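Side-chain contacts in guanylate kinase (Coxiella burnetii, PDB 3TR0), which catalyses transfer of a phosphate group from ATP to GMP, giving ADP and GDP, and so serves the recycling of guanine nucleotides: residues G19-S22 with L23-L27; A176-N179 with L180-I184; L132-R135 with L136-R140. All coordinates share one frame; numbering follows the deposited sequence. Where two conformers were deposited one is given.

Contact 1 of 3, residues G19-S22 with L23-L27; sequences GKTS and LVRAL. With 5GP (guanosine-5'-monophosphate), chain D; SO4 (sulfate ion), chain B.
From Gly19, the N-cap, the first turns of helix 20-30 are closed by i to i+4 bonds: Leu23 N to Gly19 O, Val24 N to Lys20 O (3.0 Å), Arg25 N to Thr21 O and Ala26 N to Ser22 O. This is the end of the P-loop (Walker A motif) and the start of its helix, and the amides left over at the N-terminus hold a sulfate, probably from the crystallisation liquor. Gly19 N reaches O4 of the sulfate at 2.7 Å, Lys20 N reaches O3, and Thr21 N reaches O1 nearly straight (169°). The ion thus sits where such loops hold a nucleotide phosphate, consistent with the predicted ATP site. Lys20 runs beside Val24, CG 4.2 Å from Val24 CG2; its bend at chi3 (60°) sends NZ to a weak bond with O3' of GMP. On the outer side Thr21 and Arg25 also lie alongside each other. The extended Arg25 chain carries its guanidinium past Thr21, and NH2 continues to a salt bridge with Asp54. Thr21 CG2, anti to the backbone N (chi1 -65° for OG1), stands over the centre of one guanidinium face, 3.6 Å from Arg25 CZ.

Contact 2 of 3, residues A176-N179 with L180-I184; sequences AVQN and LIHII
Gln178 and Asn179 meet His182 in a local contact along helix 173-187, which packs against helix 20-30 and the central parallel sheet of this P-loop kinase fold. Four consecutive i to i+4 bonds define the helical backbone; Ile181 N to Val177 O is the shortest at 2.9 Å. The side chains divide between an apolar face and a polar one. Leu180 goes to Ile122 and Ile124 of strand 120-125, while Ile181 turns to Leu27 and Ala30 of helix 20-30. Between Val177 and Ile181 the branches just meet, CG1 to CD1 at 4.1 Å. On the polar side His182 lies in the subunit interface, where its ND1 is hydrogen-bonded to ND1 of His182 in the second subunit. Two neighbours flank the ring within its own helix. Asn179 OD1 comes to the edge, near the ring plane, 3.7 Å from His182 CD2. The Gln178 chain leaves with CG anti to the backbone N (chi1 179°) and folds back at chi2 (63°), which brings the amide nitrogen over one ring face. The amide plane is tilted 37° to the ring, and Gln178 NE2 sits over the face, displaced toward the rim, 3.4 Å from His182 CE1.

Contact 3 of 3, residues L132-R135 with L136-R140; sequences LRER and LIKRR. With SO4 (sulfate ion), chain B.
Arg135 and Arg139 run alongside each other at the C-terminal end of helix 129-137, while Arg133 and Ile137, two residues earlier in the sequence, lie side by side on another side of the helix. The close, buried part of the contact is the Leu132/Leu136 pair. Leu136 N bonds to Leu132 O at 2.9 Å, and the same leucine places CG 3.3 Å from that Leu132 O. Leu132 itself packs on Pro15 and Ala18 of the nucleotide-binding loop, and Leu136 reaches Arg150 of helix 147-158. On the exposed side the bond from Ile137 N to Arg133 O is short, 2.8 Å, but the side chains around it are looser. Arg133 CG and Ile137 CG1 are 4.0 Å apart, and Glu134 and Lys138 bring opposite charges near without contact, OE2 to NZ being 4.7 Å. Lys138 N to Glu134 O is longer, 3.2 Å, and an inverse gamma turn centred on Arg139 follows. From there the side chain of Arg139, extended from CG to NE, reaches back past Arg135, with NH2 3.6 Å from Arg135 CD and the two guanidinium planes 53° apart. Its edge faces the sulfate in a two-pronged grip: NH2 bonds to O4 at 2.6 Å, and NH1 bonds to O2 with an N-H...O angle of 165°. A sharp bend at chi3 (-80°) turns the Arg135 guanidinium another way, and its NH1 is hydrogen-bonded to Gly17 O. The two arginines therefore share the work: one holds the P-loop backbone and the other the anion bound by it. With the sulfate sulfur at the edge in the guanidinium plane, the two bonds fix how Arg139 is turned, and its positive charge probably offsets that of the sulfate, much as it might for a nucleotide phosphate.

Contacts 1 and 3 converge on one sulfate: the amides of Gly19, Lys20 and Thr21 hold it from contact 1 and Arg139 from contact 3, with Gly17 N adding a further bond. Their centres are about 16 Å apart, yet Arg135 CD comes within 3.8 Å of Gly19 N. Contact 2 does not reach the sulfate. Its centre is about 11 Å from that of contact 1, and the two helices pack directly, Leu27 CD2 meeting Ile184 CD1 at 3.4 Å. Contacts 2 and 3 do not touch, their nearest atoms being about 9 Å apart. GMP receives a weak bond from Lys20 of contact 1, while in contact 3 the nearest atoms of the Arg139 side chain and GMP are about 6 Å apart.

Contact 1 of 3, residues G19-S22 with L23-L27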
loop_
_atom_site.group_PDB
_atom_site.type_symbol
_atom_site.label_atom_id
_atom_site.label_comp_id
_atom_site.label_asym_id
_atom_site.label_seq_id
_atom_site.Cartn_x
_atom_site.Cartn_y
_atom_site.Cartn_z
ATOM N N GLY A 19 -9.729 -6.840 -19.064
ATOM C CA GLY A 19 -10.748 -7.135 -18.070
ATOM C C GLY A 19 -10.829 -6.085 -16.977
ATOM O O GLY A 19 -11.350 -6.333 -15.888
ATOM N N LYS A 20 -10.315 -4.900 -17.279
ATOM C CA LYS A 20 -10.255 -3.813 -16.313
ATOM C C LYS A 20 -11.637 -3.350 -15.851
ATOM O O LYS A 20 -11.877 -3.202 -14.660
ATOM C CB LYS A 20 -9.484 -2.636 -16.902
ATOM C CG LYS A 20 -9.520 -1.388 -16.049
ATOM C CD LYS A 20 -9.317 -0.168 -16.918
ATOM C CE LYS A 20 -10.410 -0.082 -17.967
ATOM N NZ LYS A 20 -10.102 0.922 -19.019
ATOM N N THR A 21 -12.550 -3.122 -16.789
ATOM C CA THR A 21 -13.873 -2.634 -16.407
ATOM C C THR A 21 -14.551 -3.551 -15.392
ATOM O O THR A 21 -15.116 -3.084 -14.404
ATOM C CB THR A 21 -14.786 -2.425 -17.626
ATOM O OG1 THR A 21 -14.242 -1.382 -18.443
ATOM C CG2 THR A 21 -16.181 -2.025 -17.178
ATOM N N SER A 22 -14.476 -4.857 -15.623
ATOM C CA SER A 22 -15.091 -5.821 -14.713
ATOM C C SER A 22 -14.435 -5.816 -13.333
ATOM O O SER A 22 -15.120 -5.908 -12.315
ATOM C CB SER A 22 -15.056 -7.226 -15.312
ATOM O OG SER A 22 -15.877 -7.291 -16.468
ATOM N N LEU A 23 -13.109 -5.719 -13.303
ATOM C CA LEU A 23 -12.375 -5.663 -12.039
ATOM C C LEU A 23 -12.804 -4.459 -11.214
ATOM O O LEU A 23 -13.079 -4.575 -10.020
ATOM C CB LEU A 23 -10.870 -5.585 -12.284
ATOM C CG LEU A 23 -10.148 -6.834 -12.789
ATOM C CD1 LEU A 23 -8.696 -6.500 -13.088
ATOM C CD2 LEU A 23 -10.247 -7.947 -11.766
ATOM N N VAL A 24 -12.835 -3.300 -11.860
ATOM C CA VAL A 24 -13.184 -2.057 -11.187
ATOM C C VAL A 24 -14.605 -2.093 -10.628
ATOM O O VAL A 24 -14.863 -1.588 -9.537
ATOM C CB VAL A 24 -13.005 -0.844 -12.121
ATOM C CG1 VAL A 24 -13.537 0.412 -11.465
ATOM C CG2 VAL A 24 -11.533 -0.668 -12.473
ATOM N N ARG A 25 -15.521 -2.710 -11.363
ATOM C CA ARG A 25 -16.903 -2.823 -10.895
ATOM C C ARG A 25 -17.038 -3.717 -9.663
ATOM O O ARG A 25 -17.843 -3.439 -8.771
ATOM C CB ARG A 25 -17.825 -3.287 -12.022
ATOM C CG ARG A 25 -18.062 -2.210 -13.063
ATOM C CD ARG A 25 -18.933 -2.693 -14.209
ATOM N NE ARG A 25 -19.214 -1.609 -15.148
ATOM C CZ ARG A 25 -19.722 -1.781 -16.364
ATOM N NH1 ARG A 25 -20.000 -3.001 -16.803
ATOM N NH2 ARG A 25 -19.945 -0.732 -17.144
ATOM N N ALA A 26 -16.244 -4.782 -9.609
ATOM C CA ALA A 26 -16.226 -5.651 -8.438
ATOM C C ALA A 26 -15.559 -4.950 -7.258
ATOM O O ALA A 26 -15.970 -5.119 -6.112
ATOM C CB ALA A 26 -15.513 -6.952 -8.752
ATOM N N LEU A 27 -14.522 -4.170 -7.546
ATOM C CA LEU A 27 -13.815 -3.418 -6.515
ATOM C C LEU A 27 -14.756 -2.505 -5.735
ATOM O O LEU A 27 -14.717 -2.461 -4.503
ATOM C CB LEU A 27 -12.695 -2.587 -7.140
ATOM C CG LEU A 27 -11.886 -1.707 -6.184
ATOM C CD1 LEU A 27 -11.212 -2.548 -5.116
ATOM C CD2 LEU A 27 -10.859 -0.903 -6.952
HETATM P P 5GP D . -13.547 1.900 -24.719
HETATM O O1P 5GP D . -14.718 1.770 -23.778
HETATM O O2P 5GP D . -13.747 2.662 -26.002
HETATM O O3P 5GP D . -13.013 0.517 -25.012
HETATM O "O5'" 5GP D . -12.304 2.503 -23.930
HETATM C "C5'" 5GP D . -11.154 2.963 -24.620
HETATM C "C4'" 5GP D . -10.070 3.371 -23.659
HETATM O "O4'" 5GP D . -10.159 4.788 -23.406
HETATM C "C3'" 5GP D . -10.153 2.754 -22.273
HETATM O "O3'" 5GP D . -9.624 1.440 -22.221
HETATM C "C2'" 5GP D . -9.393 3.748 -21.403
HETATM O "O2'" 5GP D . -8.000 3.479 -21.445
HETATM C "C1'" 5GP D . -9.645 5.075 -22.129
HETATM N N9 5GP D . -10.604 5.937 -21.417
HETATM C C8 5GP D . -11.885 5.707 -21.100
HETATM N N7 5GP D . -12.373 6.802 -20.463
HETATM C C5 5GP D . -11.374 7.714 -20.391
HETATM C C6 5GP D . -11.253 8.997 -19.868
HETATM O O6 5GP D . -12.220 9.558 -19.298
HETATM N N1 5GP D . -10.082 9.636 -19.978
HETATM C C2 5GP D . -9.025 9.067 -20.576
HETATM N N2 5GP D . -7.845 9.724 -20.679
HETATM N N3 5GP D . -9.112 7.827 -21.088
HETATM C C4 5GP D . -10.276 7.151 -21.005
HETATM S S SO4 B . -11.192 -4.093 -20.613
HETATM O O1 SO4 B . -12.162 -3.352 -19.815
HETATM O O2 SO4 B . -11.240 -3.637 -21.995
HETATM O O3 SO4 B . -9.839 -3.880 -20.086
HETATM O O4 SO4 B . -11.523 -5.513 -20.586
#

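Contact 2 of 3, residues A176-N179 with L180-I184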
loop_
_atom_site.group_PDB
_atom_site.type_symbol
_atom_site.label_atom_id
_atom_site.label_comp_id
_atom_site.label_asym_id
_atom_site.label_seq_id
_atom_site.Cartn_x
_atom_site.Cartn_y
_atom_site.Cartn_z
ATOM N N ALA A 176 -7.075 -10.821 -8.379
ATOM C CA ALA A 176 -6.815 -9.480 -8.889
ATOM C C ALA A 176 -7.639 -8.438 -8.137
ATOM O O ALA A 176 -7.132 -7.379 -7.770
ATOM C CB ALA A 176 -7.106 -9.414 -10.380
ATOM N N VAL A 177 -8.917 -8.735 -7.913
ATOM C CA VAL A 177 -9.762 -7.852 -7.111
ATOM C C VAL A 177 -9.166 -7.692 -5.716
ATOM O O VAL A 177 -9.036 -6.577 -5.213
ATOM C CB VAL A 177 -11.202 -8.380 -6.997
ATOM C CG1 VAL A 177 -12.016 -7.507 -6.047
ATOM C CG2 VAL A 177 -11.858 -8.433 -8.373
ATOM N N GLN A 178 -8.795 -8.807 -5.090
ATOM C CA GLN A 178 -8.207 -8.749 -3.751
ATOM C C GLN A 178 -6.932 -7.903 -3.720
ATOM O O GLN A 178 -6.657 -7.225 -2.738
ATOM C CB GLN A 178 -7.920 -10.151 -3.206
ATOM C CG GLN A 178 -7.289 -10.148 -1.820
ATOM C CD GLN A 178 -8.198 -9.541 -0.762
ATOM O OE1 GLN A 178 -9.195 -10.145 -0.363
ATOM N NE2 GLN A 178 -7.858 -8.336 -0.305
ATOM N N ASN A 179 -6.151 -7.945 -4.793
ATOM C CA ASN A 179 -4.947 -7.125 -4.860
ATOM C C ASN A 179 -5.264 -5.640 -4.981
ATOM O O ASN A 179 -4.597 -4.802 -4.372
ATOM C CB ASN A 179 -4.030 -7.587 -5.989
ATOM C CG ASN A 179 -3.290 -8.858 -5.637
ATOM O OD1 ASN A 179 -3.000 -9.109 -4.467
ATOM N ND2 ASN A 179 -2.987 -9.668 -6.639
ATOM N N LEU A 180 -6.285 -5.315 -5.763
ATOM C CA LEU A 180 -6.754 -3.938 -5.840
ATOM C C LEU A 180 -7.209 -3.462 -4.457
ATOM O O LEU A 180 -6.948 -2.326 -4.060
ATOM C CB LEU A 180 -7.881 -3.812 -6.871
ATOM C CG LEU A 180 -7.460 -4.127 -8.312
ATOM C CD1 LEU A 180 -8.654 -4.152 -9.274
ATOM C CD2 LEU A 180 -6.424 -3.119 -8.777
ATOM N N ILE A 181 -7.871 -4.343 -3.717
ATOM C CA ILE A 181 -8.331 -4.007 -2.370
ATOM C C ILE A 181 -7.155 -3.726 -1.431
ATOM O O ILE A 181 -7.199 -2.783 -0.648
ATOM C CB ILE A 181 -9.226 -5.119 -1.783
ATOM C CG1 ILE A 181 -10.541 -5.204 -2.565
ATOM C CG2 ILE A 181 -9.500 -4.868 -0.304
ATOM C CD1 ILE A 181 -11.394 -6.391 -2.188
ATOM N N HIS A 182 -6.102 -4.536 -1.518
ATOM C CA HIS A 182 -4.897 -4.282 -0.728
ATOM C C HIS A 182 -4.365 -2.879 -0.994
ATOM O O HIS A 182 -3.994 -2.161 -0.069
ATOM C CB HIS A 182 -3.788 -5.300 -1.043
ATOM C CG HIS A 182 -4.041 -6.673 -0.496
ATOM N ND1 HIS A 182 -4.604 -6.891 0.742
ATOM C CD2 HIS A 182 -3.801 -7.899 -1.020
ATOM C CE1 HIS A 182 -4.702 -8.190 0.957
ATOM N NE2 HIS A 182 -4.221 -8.825 -0.095
ATOM N N ILE A 183 -4.310 -2.502 -2.268
ATOM C CA ILE A 183 -3.688 -1.243 -2.663
ATOM C C ILE A 183 -4.464 -0.036 -2.136
ATOM O O ILE A 183 -3.877 0.901 -1.597
ATOM C CB ILE A 183 -3.508 -1.158 -4.190
ATOM C CG1 ILE A 183 -2.445 -2.166 -4.650
ATOM C CG2 ILE A 183 -3.124 0.256 -4.607
ATOM C CD1 ILE A 183 -2.502 -2.498 -6.138
ATOM N N ILE A 184 -5.781 -0.056 -2.299
ATOM C CA ILE A 184 -6.608 1.036 -1.800
ATOM C C ILE A 184 -6.642 1.047 -0.275
ATOM O O ILE A 184 -6.573 2.104 0.350
ATOM C CB ILE A 184 -8.036 0.970 -2.368
ATOM C CG1 ILE A 184 -8.007 1.306 -3.858
ATOM C CG2 ILE A 184 -8.958 1.932 -1.616
ATOM C CD1 ILE A 184 -9.261 0.928 -4.606
#

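Contact 3 of 3, residues L132-R135 with L136-R140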
loop_
_atom_site.group_PDB
_atom_site.type_symbol
_atom_site.label_atom_id
_atom_site.label_comp_id
_atom_site.label_asym_id
_atom_site.label_seq_id
_atom_site.Cartn_x
_atom_site.Cartn_y
_atom_site.Cartn_z
ATOM N N LEU A 132 -5.763 -11.048 -24.360
ATOM C CA LEU A 132 -6.400 -9.843 -24.882
ATOM C C LEU A 132 -7.212 -10.147 -26.135
ATOM O O LEU A 132 -8.367 -9.740 -26.251
ATOM C CB LEU A 132 -5.352 -8.776 -25.207
ATOM C CG LEU A 132 -4.475 -8.272 -24.065
ATOM C CD1 LEU A 132 -3.434 -7.315 -24.612
ATOM C CD2 LEU A 132 -5.327 -7.596 -22.995
ATOM N N ARG A 133 -6.599 -10.855 -27.078
ATOM C CA ARG A 133 -7.268 -11.180 -28.331
ATOM C C ARG A 133 -8.518 -12.013 -28.069
ATOM O O ARG A 133 -9.577 -11.758 -28.639
ATOM C CB ARG A 133 -6.320 -11.924 -29.275
ATOM C CG ARG A 133 -6.905 -12.184 -30.654
ATOM C CD ARG A 133 -5.951 -12.985 -31.528
ATOM N NE ARG A 133 -4.718 -12.261 -31.828
ATOM C CZ ARG A 133 -4.575 -11.418 -32.846
ATOM N NH1 ARG A 133 -5.593 -11.181 -33.663
ATOM N NH2 ARG A 133 -3.415 -10.807 -33.044
ATOM N N GLU A 134 -8.385 -13.005 -27.194
ATOM C CA GLU A 134 -9.511 -13.841 -26.797
ATOM C C GLU A 134 -10.668 -13.015 -26.248
ATOM O O GLU A 134 -11.796 -13.123 -26.730
ATOM C CB GLU A 134 -9.076 -14.879 -25.758
ATOM C CG GLU A 134 -10.192 -15.827 -25.340
ATOM C CD GLU A 134 -9.722 -16.892 -24.368
ATOM O OE1 GLU A 134 -8.576 -16.786 -23.882
ATOM O OE2 GLU A 134 -10.500 -17.826 -24.090
ATOM N N ARG A 135 -10.390 -12.185 -25.244
ATOM C CA ARG A 135 -11.437 -11.376 -24.624
ATOM C C ARG A 135 -12.065 -10.401 -25.619
ATOM O O ARG A 135 -13.281 -10.197 -25.615
ATOM C CB ARG A 135 -10.906 -10.631 -23.392
ATOM C CG ARG A 135 -11.989 -9.915 -22.593
ATOM C CD ARG A 135 -11.479 -9.392 -21.248
ATOM N NE ARG A 135 -11.407 -10.433 -20.221
ATOM C CZ ARG A 135 -10.276 -10.912 -19.709
ATOM N NH1 ARG A 135 -9.101 -10.449 -20.118
ATOM N NH2 ARG A 135 -10.320 -11.856 -18.777
ATOM N N LEU A 136 -11.239 -9.800 -26.470
ATOM C CA LEU A 136 -11.737 -8.827 -27.440
ATOM C C LEU A 136 -12.594 -9.479 -28.522
ATOM O O LEU A 136 -13.659 -8.969 -28.865
ATOM C CB LEU A 136 -10.583 -8.051 -28.079
ATOM C CG LEU A 136 -9.907 -6.982 -27.217
ATOM C CD1 LEU A 136 -8.737 -6.357 -27.963
ATOM C CD2 LEU A 136 -10.915 -5.918 -26.797
ATOM N N ILE A 137 -12.126 -10.600 -29.062
ATOM C CA ILE A 137 -12.873 -11.309 -30.099
ATOM C C ILE A 137 -14.253 -11.711 -29.588
ATOM O O ILE A 137 -15.236 -11.650 -30.324
ATOM C CB ILE A 137 -12.132 -12.571 -30.586
ATOM C CG1 ILE A 137 -10.816 -12.194 -31.272
ATOM C CG2 ILE A 137 -13.007 -13.368 -31.544
ATOM C CD1 ILE A 137 -10.995 -11.470 -32.590
ATOM N N LYS A 138 -14.324 -12.114 -28.323
ATOM C CA LYS A 138 -15.583 -12.582 -27.749
ATOM C C LYS A 138 -16.600 -11.469 -27.528
ATOM O O LYS A 138 -17.761 -11.736 -27.221
ATOM C CB LYS A 138 -15.345 -13.353 -26.449
ATOM C CG LYS A 138 -14.745 -14.731 -26.662
ATOM C CD LYS A 138 -15.038 -15.661 -25.492
ATOM C CE LYS A 138 -14.398 -15.173 -24.208
ATOM N NZ LYS A 138 -14.735 -16.060 -23.060
ATOM N N ARG A 139 -16.164 -10.223 -27.677
ATOM C CA ARG A 139 -17.077 -9.094 -27.600
ATOM C C ARG A 139 -17.697 -8.873 -28.970
ATOM O O ARG A 139 -17.177 -8.118 -29.790
ATOM C CB ARG A 139 -16.353 -7.841 -27.108
ATOM C CG ARG A 139 -15.838 -7.995 -25.689
ATOM C CD ARG A 139 -15.106 -6.769 -25.170
ATOM N NE ARG A 139 -14.675 -6.997 -23.795
ATOM C CZ ARG A 139 -13.886 -6.187 -23.097
ATOM N NH1 ARG A 139 -13.419 -5.068 -23.636
ATOM N NH2 ARG A 139 -13.562 -6.503 -21.853
ATOM N N ARG A 140 -18.809 -9.556 -29.214
ATOM C CA ARG A 140 -19.470 -9.500 -30.512
ATOM C C ARG A 140 -19.904 -8.082 -30.869
ATOM O O ARG A 140 -20.205 -7.790 -32.026
ATOM C CB ARG A 140 -20.653 -10.471 -30.557
ATOM C CG ARG A 140 -21.320 -10.713 -29.212
ATOM C CD ARG A 140 -22.287 -11.886 -29.284
ATOM N NE ARG A 140 -23.331 -11.684 -30.286
ATOM C CZ ARG A 140 -24.541 -11.203 -30.019
ATOM N NH1 ARG A 140 -24.866 -10.869 -28.776
ATOM N NH2 ARG A 140 -25.427 -11.053 -30.995
HETATM S S SO4 B . -11.192 -4.093 -20.613
HETATM O O1 SO4 B . -12.162 -3.352 -19.815
HETATM O O2 SO4 B . -11.240 -3.637 -21.995
HETATM O O3 SO4 B . -9.839 -3.880 -20.086
HETATM O O4 SO4 B . -11.523 -5.513 -20.586
#